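Local coordinates for AA9 family lytic polysaccharide monooxygenase D (Myceliophthora thermophila, PDB 5UFV), which uses a copper ion and a reductant to cleave cellulose and related polysaccharides oxidatively, giving products oxidised at C1, at residues S18-T23 with W30-Y35; I80-Y85 with F102-A107; K141-L146 with P223-T228. All blocks are in the same frame, centred on the assembly; numbering follows the deposited sequence.

Overall arrangement
From the N terminus, contact 1 comes first: S18-T23 and W30-Y35 close a short excursion within the long loop between strand 12-15 and helix 45-48, with Y35 nearing the copper site. Contact 2 closes the 16-residue connection between its segments, pairing strand 80-86 with strand 101-107 in the larger sheet of the β-sandwich. Contact 3 spans the longest loop, setting the loop after strand 136-141 against the C-terminal tail. The three loops run in series; none nests or crosses. Contacts 1 and 3 lie on opposite sides of the chain centre, about 30 Å apart between centres. Contacts 2 and 3 touch: F225 probably hydrogen-bonds to K103, V224 packs on I104 and E106, and P143 on I104.

Contact 1: S18-T23 with W30-Y35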
loop_
_atom_site.group_PDB
_atom_site.type_symbol
_atom_site.label_atom_id
_atom_site.label_comp_id
_atom_site.label_asym_id
_atom_site.label_seq_id
_atom_site.Cartn_x
_atom_site.Cartn_y
_atom_site.Cartn_z
ATOM N N SER A 18 5.338 11.800 -11.980
ATOM C CA SER A 18 4.178 12.467 -12.495
ATOM C C SER A 18 3.527 11.623 -13.594
ATOM O O SER A 18 3.779 11.829 -14.787
ATOM C CB SER A 18 4.580 13.833 -13.012
ATOM O OG SER A 18 3.439 14.513 -13.544
ATOM N N GLY A 19 2.674 10.692 -13.168
ATOM C CA GLY A 19 2.002 9.721 -14.035
ATOM C C GLY A 19 1.372 10.295 -15.298
ATOM O O GLY A 19 1.563 9.759 -16.384
ATOM N N PHE A 20 0.664 11.415 -15.176
ATOM C CA PHE A 20 -0.066 11.973 -16.322
ATOM C C PHE A 20 0.791 12.801 -17.271
ATOM O O PHE A 20 0.347 13.140 -18.349
ATOM C CB PHE A 20 -1.221 12.852 -15.857
ATOM C CG PHE A 20 -2.315 12.113 -15.177
ATOM C CD1 PHE A 20 -3.185 11.312 -15.923
ATOM C CD2 PHE A 20 -2.519 12.265 -13.799
ATOM C CE1 PHE A 20 -4.226 10.636 -15.305
ATOM C CE2 PHE A 20 -3.538 11.590 -13.156
ATOM C CZ PHE A 20 -4.393 10.769 -13.913
ATOM N N ALA A 21 1.995 13.159 -16.843
ATOM C CA ALA A 21 2.903 13.977 -17.641
ATOM C C ALA A 21 4.292 13.881 -17.037
ATOM O O ALA A 21 4.725 14.771 -16.305
ATOM C CB ALA A 21 2.426 15.419 -17.648
ATOM N N PRO A 22 4.990 12.780 -17.311
ATOM C CA PRO A 22 6.307 12.626 -16.709
ATOM C C PRO A 22 7.225 13.742 -17.103
ATOM O O PRO A 22 7.216 14.163 -18.224
ATOM C CB PRO A 22 6.792 11.292 -17.252
ATOM C CG PRO A 22 5.556 10.532 -17.574
ATOM C CD PRO A 22 4.534 11.553 -17.988
ATOM N N THR A 23 7.981 14.217 -16.126
ATOM C CA THR A 23 8.849 15.374 -16.236
ATOM C C THR A 23 10.241 14.984 -16.676
ATOM O O THR A 23 11.035 15.848 -17.029
ATOM C CB THR A 23 9.070 16.007 -14.850
ATOM O OG1 THR A 23 9.668 15.039 -13.998
ATOM C CG2 THR A 23 7.787 16.402 -14.214
ATOM N N TRP A 30 8.514 4.508 -8.343
ATOM C CA TRP A 30 8.393 3.744 -9.576
ATOM C C TRP A 30 7.245 4.309 -10.388
ATOM O O TRP A 30 6.331 4.891 -9.846
ATOM C CB TRP A 30 8.147 2.268 -9.257
ATOM C CG TRP A 30 9.361 1.541 -8.799
ATOM C CD1 TRP A 30 10.425 2.056 -8.121
ATOM C CD2 TRP A 30 9.627 0.158 -8.955
ATOM N NE1 TRP A 30 11.367 1.069 -7.864
ATOM C CE2 TRP A 30 10.886 -0.106 -8.366
ATOM C CE3 TRP A 30 8.932 -0.894 -9.545
ATOM C CZ2 TRP A 30 11.448 -1.351 -8.365
ATOM C CZ3 TRP A 30 9.499 -2.137 -9.533
ATOM C CH2 TRP A 30 10.742 -2.354 -8.960
ATOM N N GLN A 31 7.305 4.142 -11.698
ATOM C CA GLN A 31 6.383 4.826 -12.591
ATOM C C GLN A 31 4.994 4.274 -12.374
ATOM O O GLN A 31 4.814 3.144 -11.965
ATOM C CB GLN A 31 6.765 4.634 -14.069
ATOM C CG GLN A 31 8.198 4.987 -14.459
ATOM C CD GLN A 31 9.183 3.842 -14.227
ATOM O OE1 GLN A 31 8.927 2.928 -13.421
ATOM N NE2 GLN A 31 10.309 3.880 -14.921
ATOM N N TRP A 32 4.006 5.091 -12.654
ATOM C CA TRP A 32 2.620 4.664 -12.654
ATOM C C TRP A 32 1.978 5.446 -13.796
ATOM O O TRP A 32 2.475 6.528 -14.132
ATOM C CB TRP A 32 1.954 4.911 -11.306
ATOM C CG TRP A 32 2.153 6.276 -10.733
ATOM C CD1 TRP A 32 3.186 6.680 -9.969
ATOM C CD2 TRP A 32 1.277 7.406 -10.868
ATOM N NE1 TRP A 32 3.020 7.995 -9.612
ATOM C CE2 TRP A 32 1.857 8.467 -10.148
ATOM C CE3 TRP A 32 0.064 7.621 -11.532
ATOM C CZ2 TRP A 32 1.276 9.729 -10.049
ATOM C CZ3 TRP A 32 -0.531 8.910 -11.446
ATOM C CH2 TRP A 32 0.090 9.941 -10.699
ATOM N N PRO A 33 0.952 4.869 -14.445
ATOM C CA PRO A 33 0.475 5.424 -15.720
ATOM C C PRO A 33 -0.598 6.513 -15.573
ATOM O O PRO A 33 -0.678 7.425 -16.399
ATOM C CB PRO A 33 -0.115 4.191 -16.433
ATOM C CG PRO A 33 -0.640 3.330 -15.327
ATOM C CD PRO A 33 0.239 3.616 -14.102
ATOM N N ASP A 34 -1.421 6.404 -14.538
ATOM C CA ASP A 34 -2.588 7.270 -14.384
ATOM C C ASP A 34 -3.323 6.790 -13.141
ATOM O O ASP A 34 -2.773 6.023 -12.355
ATOM C CB ASP A 34 -3.470 7.241 -15.646
ATOM C CG ASP A 34 -3.886 5.807 -16.050
ATOM O OD1 ASP A 34 -4.208 4.971 -15.124
ATOM O OD2 ASP A 34 -3.868 5.513 -17.286
ATOM N N TYR A 35 -4.555 7.233 -12.957
ATOM C CA TYR A 35 -5.314 6.923 -11.754
ATOM C C TYR A 35 -6.280 5.742 -11.872
ATOM O O TYR A 35 -7.080 5.517 -10.968
ATOM C CB TYR A 35 -6.142 8.135 -11.338
ATOM C CG TYR A 35 -5.428 9.308 -10.699
ATOM C CD1 TYR A 35 -4.124 9.226 -10.236
ATOM C CD2 TYR A 35 -6.124 10.508 -10.517
ATOM C CE1 TYR A 35 -3.514 10.328 -9.644
ATOM C CE2 TYR A 35 -5.547 11.588 -9.916
ATOM C CZ TYR A 35 -4.246 11.517 -9.485
ATOM O OH TYR A 35 -3.702 12.633 -8.880
HETATM O O HOH W 1 3.290 7.240 -17.057
#
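One face of the W32 indole carries G19, the face of Y35 receives the edge of F20, and one face of F20 lies against D34. Both segments belong to the long loop between strand 12-15 and helix 45-48 of the AA9 β-sandwich, and Y35 brings the contact to the copper-bearing surface, its side chain about 7 Å from the metal. G19 CA sits 3.7 Å from the centroid of the six-membered ring of W32 and only 9° off its normal, a CH-pi contact that brings backbone and indole together without an intervening side chain. A CB on G19 would run into W32 CZ3, so this close approach depends on the glycine. The indole reaches that place with CG between the backbone N and the carbonyl carbon (chi1 49°), while its NE1 is bonded to Q29 OE1.

F20 and Y35 form a T-shaped pair with planes at 79° and centroids 4.8 Å apart; CE2 of F20 stands over the centre of the tyrosine ring and CZ leans toward its CG. Along the same phenyl group, CE1 lies 3.5 Å from D34 CB, and D34 CA makes a CH-pi contact over the ring face. The carboxylate of D34 turns away from this apolar patch, and its OD1 accepts a bond from N36 N. F20 CE2 also comes within 4.4 Å of W32 CZ3, near the plane of the indole and at its edge.

A type I turn from S18 to A21 places G19 and F20 at its two central positions, presenting both to W30-Y35. No direct hydrogen bond joins the segments; instead one water donates to G19 O and to W32 O, at 3.1 Å from each.

Contact 2: I80-Y85 with F102-A107; sequences ILVWMY and FKIDEA
W83 and K103 pack closely across the strands: the lysine CG lies over the centre of the indole, 3.7 Å from the centroid of its six-membered ring and 6° off the normal. W83 NE1 is bonded to E156 OE1 of strand 149-159. Replacing W83 by an alanine is likely to leave the aliphatic stem of K103 without its flat support and the E156 carboxylate without its indole N-H partner. The face bearing V82 and M84 is closely packed too: V82 CG1 lies against I104 CG1, M84 CB meets F102 CZ at 3.6 Å, and M84 SD is 3.7 Å from I104 CD1.

These strands are antiparallel neighbours in the larger sheet of the sandwich, and a classic beta bulge interrupts their pairing. I104 and D105 both face V82, whose O accepts a 2.9 Å bond from I104 N and a weak one from D105 N.

At D105 and E106, both partly exposed, the packing is looser. D105 CB still lies alongside V82, but OD2 is taken by S140 OG and W138 NE1. On the opposite face, K103 NZ forms a 2.9 Å salt bridge with E106 OE1 and also bonds to P220 O and P222 O.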
loop_
_atom_site.group_PDB
_atom_site.type_symbol
_atom_site.label_atom_id
_atom_site.label_comp_id
_atom_site.label_asym_id
_atom_site.label_seq_id
_atom_site.Cartn_x
_atom_site.Cartn_y
_atom_site.Cartn_z
ATOM N N ILE A 80 -6.514 -0.013 3.583
ATOM C CA ILE A 80 -5.245 0.583 3.262
ATOM C C ILE A 80 -4.215 -0.466 3.626
ATOM O O ILE A 80 -4.279 -1.016 4.718
ATOM C CB ILE A 80 -4.986 1.799 4.175
ATOM C CG1 ILE A 80 -6.074 2.839 3.975
ATOM C CG2 ILE A 80 -3.622 2.391 3.909
ATOM C CD1 ILE A 80 -5.952 4.016 4.902
ATOM N N LEU A 81 -3.274 -0.732 2.727
ATOM C CA LEU A 81 -2.147 -1.580 3.042
ATOM C C LEU A 81 -0.823 -0.913 2.679
ATOM O O LEU A 81 -0.708 -0.290 1.621
ATOM C CB LEU A 81 -2.257 -2.887 2.287
ATOM C CG LEU A 81 -3.373 -3.828 2.767
ATOM C CD1 LEU A 81 -4.719 -3.454 2.179
ATOM C CD2 LEU A 81 -3.032 -5.270 2.404
ATOM N N VAL A 82 0.172 -1.058 3.555
ATOM C CA VAL A 82 1.492 -0.577 3.278
ATOM C C VAL A 82 2.457 -1.700 3.496
ATOM O O VAL A 82 2.471 -2.294 4.559
ATOM C CB VAL A 82 1.880 0.554 4.216
ATOM C CG1 VAL A 82 3.215 1.141 3.775
ATOM C CG2 VAL A 82 0.772 1.608 4.279
ATOM N N TRP A 83 3.276 -1.980 2.491
ATOM C CA TRP A 83 4.164 -3.109 2.505
ATOM C C TRP A 83 5.567 -2.676 2.228
ATOM O O TRP A 83 5.808 -1.620 1.693
ATOM C CB TRP A 83 3.845 -4.067 1.372
ATOM C CG TRP A 83 2.432 -4.538 1.196
ATOM C CD1 TRP A 83 1.356 -3.801 0.785
ATOM C CD2 TRP A 83 1.965 -5.887 1.326
ATOM N NE1 TRP A 83 0.236 -4.602 0.701
ATOM C CE2 TRP A 83 0.586 -5.885 1.018
ATOM C CE3 TRP A 83 2.579 -7.092 1.675
ATOM C CZ2 TRP A 83 -0.179 -7.033 1.038
ATOM C CZ3 TRP A 83 1.809 -8.240 1.698
ATOM C CH2 TRP A 83 0.453 -8.205 1.375
ATOM N N MET A 84 6.493 -3.570 2.516
ATOM C CA MET A 84 7.886 -3.378 2.224
ATOM C C MET A 84 8.460 -4.661 1.667
ATOM O O MET A 84 7.860 -5.720 1.755
ATOM C CB MET A 84 8.655 -2.953 3.486
ATOM C CG MET A 84 8.406 -1.517 3.870
ATOM S SD MET A 84 9.396 -0.870 5.247
ATOM C CE MET A 84 10.947 -0.460 4.438
ATOM N N TYR A 85 9.650 -4.551 1.101
ATOM C CA TYR A 85 10.254 -5.646 0.379
ATOM C C TYR A 85 11.740 -5.402 0.383
ATOM O O TYR A 85 12.200 -4.344 -0.045
ATOM C CB TYR A 85 9.710 -5.686 -1.056
ATOM C CG TYR A 85 10.317 -6.740 -1.931
ATOM C CD1 TYR A 85 11.610 -6.607 -2.431
ATOM C CD2 TYR A 85 9.598 -7.852 -2.282
ATOM C CE1 TYR A 85 12.180 -7.578 -3.232
ATOM C CE2 TYR A 85 10.145 -8.823 -3.097
ATOM C CZ TYR A 85 11.443 -8.686 -3.571
ATOM O OH TYR A 85 11.963 -9.670 -4.382
ATOM N N PHE A 102 6.185 -7.912 2.857
ATOM C CA PHE A 102 5.569 -8.000 4.155
ATOM C C PHE A 102 4.878 -6.677 4.498
ATOM O O PHE A 102 5.352 -5.611 4.137
ATOM C CB PHE A 102 6.629 -8.397 5.195
ATOM C CG PHE A 102 7.778 -7.425 5.296
ATOM C CD1 PHE A 102 8.896 -7.567 4.496
ATOM C CD2 PHE A 102 7.737 -6.366 6.206
ATOM C CE1 PHE A 102 9.953 -6.681 4.588
ATOM C CE2 PHE A 102 8.796 -5.470 6.302
ATOM C CZ PHE A 102 9.906 -5.634 5.489
ATOM N N LYS A 103 3.751 -6.771 5.203
ATOM C CA LYS A 103 3.005 -5.602 5.670
ATOM C C LYS A 103 3.668 -4.954 6.861
ATOM O O LYS A 103 4.059 -5.632 7.813
ATOM C CB LYS A 103 1.578 -5.997 6.064
ATOM C CG LYS A 103 0.662 -6.172 4.864
ATOM C CD LYS A 103 -0.450 -7.187 5.077
ATOM C CE LYS A 103 -1.563 -6.672 5.977
ATOM N NZ LYS A 103 -2.708 -7.615 6.077
ATOM N N ILE A 104 3.744 -3.627 6.819
ATOM C CA ILE A 104 4.127 -2.845 7.973
ATOM C C ILE A 104 2.970 -2.030 8.556
ATOM O O ILE A 104 3.041 -1.618 9.693
ATOM C CB ILE A 104 5.307 -1.914 7.649
ATOM C CG1 ILE A 104 4.912 -0.835 6.675
ATOM C CG2 ILE A 104 6.472 -2.711 7.066
ATOM C CD1 ILE A 104 6.041 0.135 6.429
ATOM N N ASP A 105 1.927 -1.779 7.774
ATOM C CA ASP A 105 0.769 -1.021 8.248
ATOM C C ASP A 105 -0.517 -1.510 7.563
ATOM O O ASP A 105 -0.473 -2.117 6.498
ATOM C CB ASP A 105 0.989 0.469 7.985
ATOM C CG ASP A 105 0.235 1.373 8.969
ATOM O OD1 ASP A 105 -0.341 0.848 9.952
ATOM O OD2 ASP A 105 0.230 2.621 8.773
ATOM N N GLU A 106 -1.660 -1.263 8.178
ATOM C CA GLU A 106 -2.946 -1.611 7.563
ATOM C C GLU A 106 -4.086 -0.920 8.304
ATOM O O GLU A 106 -3.979 -0.639 9.481
ATOM C CB GLU A 106 -3.186 -3.120 7.596
ATOM C CG GLU A 106 -3.281 -3.671 9.028
ATOM C CD GLU A 106 -3.678 -5.144 9.126
ATOM O OE1 GLU A 106 -3.777 -5.873 8.080
ATOM O OE2 GLU A 106 -3.889 -5.573 10.295
ATOM N N ALA A 107 -5.175 -0.645 7.604
ATOM C CA ALA A 107 -6.360 -0.105 8.247
ATOM C C ALA A 107 -7.551 -0.589 7.467
ATOM O O ALA A 107 -7.487 -0.688 6.238
ATOM C CB ALA A 107 -6.318 1.409 8.288
#

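Contact 3: K141-L146 with P223-T228; sequences KIPDGL and PVFKGT
F225 turns its ring toward P143 and L146, meeting each obliquely through neighbouring ring carbons: CD2 lies 4.3 Å from P143 CG, and CE2 is 4.3 Å from L146 CD1. This is how the C-terminal tail is laid against a type II beta turn, P143 to L146, in the loop joining strand 136-141 to strand 149-159. The phenyl ring extends from the tail toward the turn because its CG stands opposite the backbone N (chi1 -176°), and one of its faces is covered from within the tail by G227 N, over the ring centre. Y189 meets the same ring edge-to-face.

Besides the F225 ring, P143 meets the tail backbone: its CG is 3.9 Å from F225 O and its CB the same distance from K226 O. I104, at the bulge of 101-107, also touches P143. L146 in turn rests on F102, so the turn packs on 101-107 through P143 and L146, and the tail is tied to it by the backbone bond between F225 and K103.

G145 takes the third position of the turn with a positive phi (82°), and G227 in the tail also has positive phi. A CB on G227 would collide with D144 O, so the glycine lets the two backbones meet closely, with G227 CA 3.3 Å from D144 O. At the exposed end, T228, the last modelled residue, holds OG1 between its backbone N and carbonyl carbon (chi1 54°), which brings OG1 to D144 O beside the backbone N; the two make weak hydrogen bonds of 3.2 Å each, T228 N and T228 OG1 to D144 O.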
loop_
_atom_site.group_PDB
_atom_site.type_symbol
_atom_site.label_atom_id
_atom_site.label_comp_id
_atom_site.label_asym_id
_atom_site.label_seq_id
_atom_site.Cartn_x
_atom_site.Cartn_y
_atom_site.Cartn_z
ATOM N N LYS A 141 5.197 3.920 10.611
ATOM C CA LYS A 141 6.544 3.751 11.134
ATOM C C LYS A 141 7.220 2.583 10.462
ATOM O O LYS A 141 6.632 1.535 10.353
ATOM C CB LYS A 141 6.522 3.496 12.633
ATOM C CG LYS A 141 6.355 4.770 13.411
ATOM C CD LYS A 141 6.293 4.536 14.912
ATOM C CE LYS A 141 5.999 5.873 15.587
ATOM N NZ LYS A 141 5.777 5.743 17.046
ATOM N N ILE A 142 8.458 2.775 10.021
ATOM C CA ILE A 142 9.325 1.668 9.636
ATOM C C ILE A 142 9.612 0.809 10.865
ATOM O O ILE A 142 10.178 1.296 11.826
ATOM C CB ILE A 142 10.663 2.175 9.078
ATOM C CG1 ILE A 142 10.426 2.898 7.749
ATOM C CG2 ILE A 142 11.637 1.020 8.887
ATOM C CD1 ILE A 142 11.659 3.570 7.164
ATOM N N PRO A 143 9.238 -0.474 10.829
ATOM C CA PRO A 143 9.317 -1.335 12.016
ATOM C C PRO A 143 10.669 -1.291 12.705
ATOM O O PRO A 143 11.693 -1.264 12.015
ATOM C CB PRO A 143 9.085 -2.744 11.469
ATOM C CG PRO A 143 8.476 -2.569 10.125
ATOM C CD PRO A 143 8.797 -1.199 9.627
ATOM N N ASP A 144 10.659 -1.308 14.044
ATOM C CA ASP A 144 11.894 -1.319 14.849
ATOM C C ASP A 144 12.765 -2.563 14.623
ATOM O O ASP A 144 12.262 -3.694 14.554
ATOM C CB ASP A 144 11.578 -1.228 16.354
ATOM C CG ASP A 144 10.892 0.075 16.737
ATOM O OD1 ASP A 144 11.265 1.160 16.213
ATOM O OD2 ASP A 144 9.970 0.004 17.576
ATOM N N GLY A 145 14.072 -2.329 14.539
ATOM C CA GLY A 145 15.053 -3.380 14.363
ATOM C C GLY A 145 15.267 -3.866 12.939
ATOM O O GLY A 145 16.123 -4.721 12.712
ATOM N N LEU A 146 14.519 -3.337 11.970
ATOM C CA LEU A 146 14.581 -3.850 10.597
ATOM C C LEU A 146 16.004 -3.858 10.062
ATOM O O LEU A 146 16.692 -2.855 10.130
ATOM C CB LEU A 146 13.729 -2.985 9.683
ATOM C CG LEU A 146 13.423 -3.439 8.261
ATOM C CD1 LEU A 146 12.721 -4.791 8.249
ATOM C CD2 LEU A 146 12.564 -2.399 7.573
ATOM N N PRO A 223 -0.411 -11.276 8.604
ATOM C CA PRO A 223 -0.374 -10.354 9.740
ATOM C C PRO A 223 0.708 -9.324 9.553
ATOM O O PRO A 223 1.682 -9.587 8.875
ATOM C CB PRO A 223 0.001 -11.252 10.931
ATOM C CG PRO A 223 0.502 -12.533 10.342
ATOM C CD PRO A 223 -0.183 -12.675 9.017
ATOM N N VAL A 224 0.549 -8.169 10.178
ATOM C CA VAL A 224 1.541 -7.105 10.087
ATOM C C VAL A 224 2.829 -7.466 10.814
ATOM O O VAL A 224 2.782 -7.955 11.935
ATOM C CB VAL A 224 0.999 -5.805 10.719
ATOM C CG1 VAL A 224 2.069 -4.706 10.752
ATOM C CG2 VAL A 224 -0.254 -5.338 9.981
ATOM N N PHE A 225 3.969 -7.156 10.200
ATOM C CA PHE A 225 5.259 -7.278 10.869
ATOM C C PHE A 225 5.595 -6.076 11.746
ATOM O O PHE A 225 5.665 -4.953 11.258
ATOM C CB PHE A 225 6.358 -7.459 9.838
ATOM C CG PHE A 225 7.700 -7.678 10.435
ATOM C CD1 PHE A 225 7.917 -8.738 11.289
ATOM C CD2 PHE A 225 8.732 -6.816 10.170
ATOM C CE1 PHE A 225 9.160 -8.944 11.868
ATOM C CE2 PHE A 225 9.976 -7.004 10.737
ATOM C CZ PHE A 225 10.196 -8.076 11.583
ATOM N N LYS A 226 5.843 -6.330 13.032
ATOM C CA LYS A 226 6.045 -5.278 14.051
ATOM C C LYS A 226 7.508 -5.014 14.418
ATOM O O LYS A 226 7.828 -3.951 14.948
ATOM C CB LYS A 226 5.338 -5.663 15.355
ATOM C CG LYS A 226 3.855 -5.948 15.233
ATOM C CD LYS A 226 3.016 -4.673 15.177
ATOM C CE LYS A 226 1.530 -5.040 15.179
ATOM N NZ LYS A 226 0.608 -3.899 15.423
ATOM N N GLY A 227 8.375 -5.994 14.189
ATOM C CA GLY A 227 9.784 -5.882 14.541
ATOM C C GLY A 227 9.996 -6.242 15.989
ATOM O O GLY A 227 9.577 -7.315 16.443
ATOM N N THR A 228 10.615 -5.321 16.723
ATOM C CA THR A 228 11.081 -5.582 18.088
ATOM C C THR A 228 10.660 -4.472 19.070
ATOM O O THR A 228 9.467 -4.244 19.310
ATOM C CB THR A 228 12.623 -5.735 18.096
ATOM O OG1 THR A 228 13.235 -4.597 17.476
ATOM C CG2 THR A 228 13.043 -6.967 17.319
#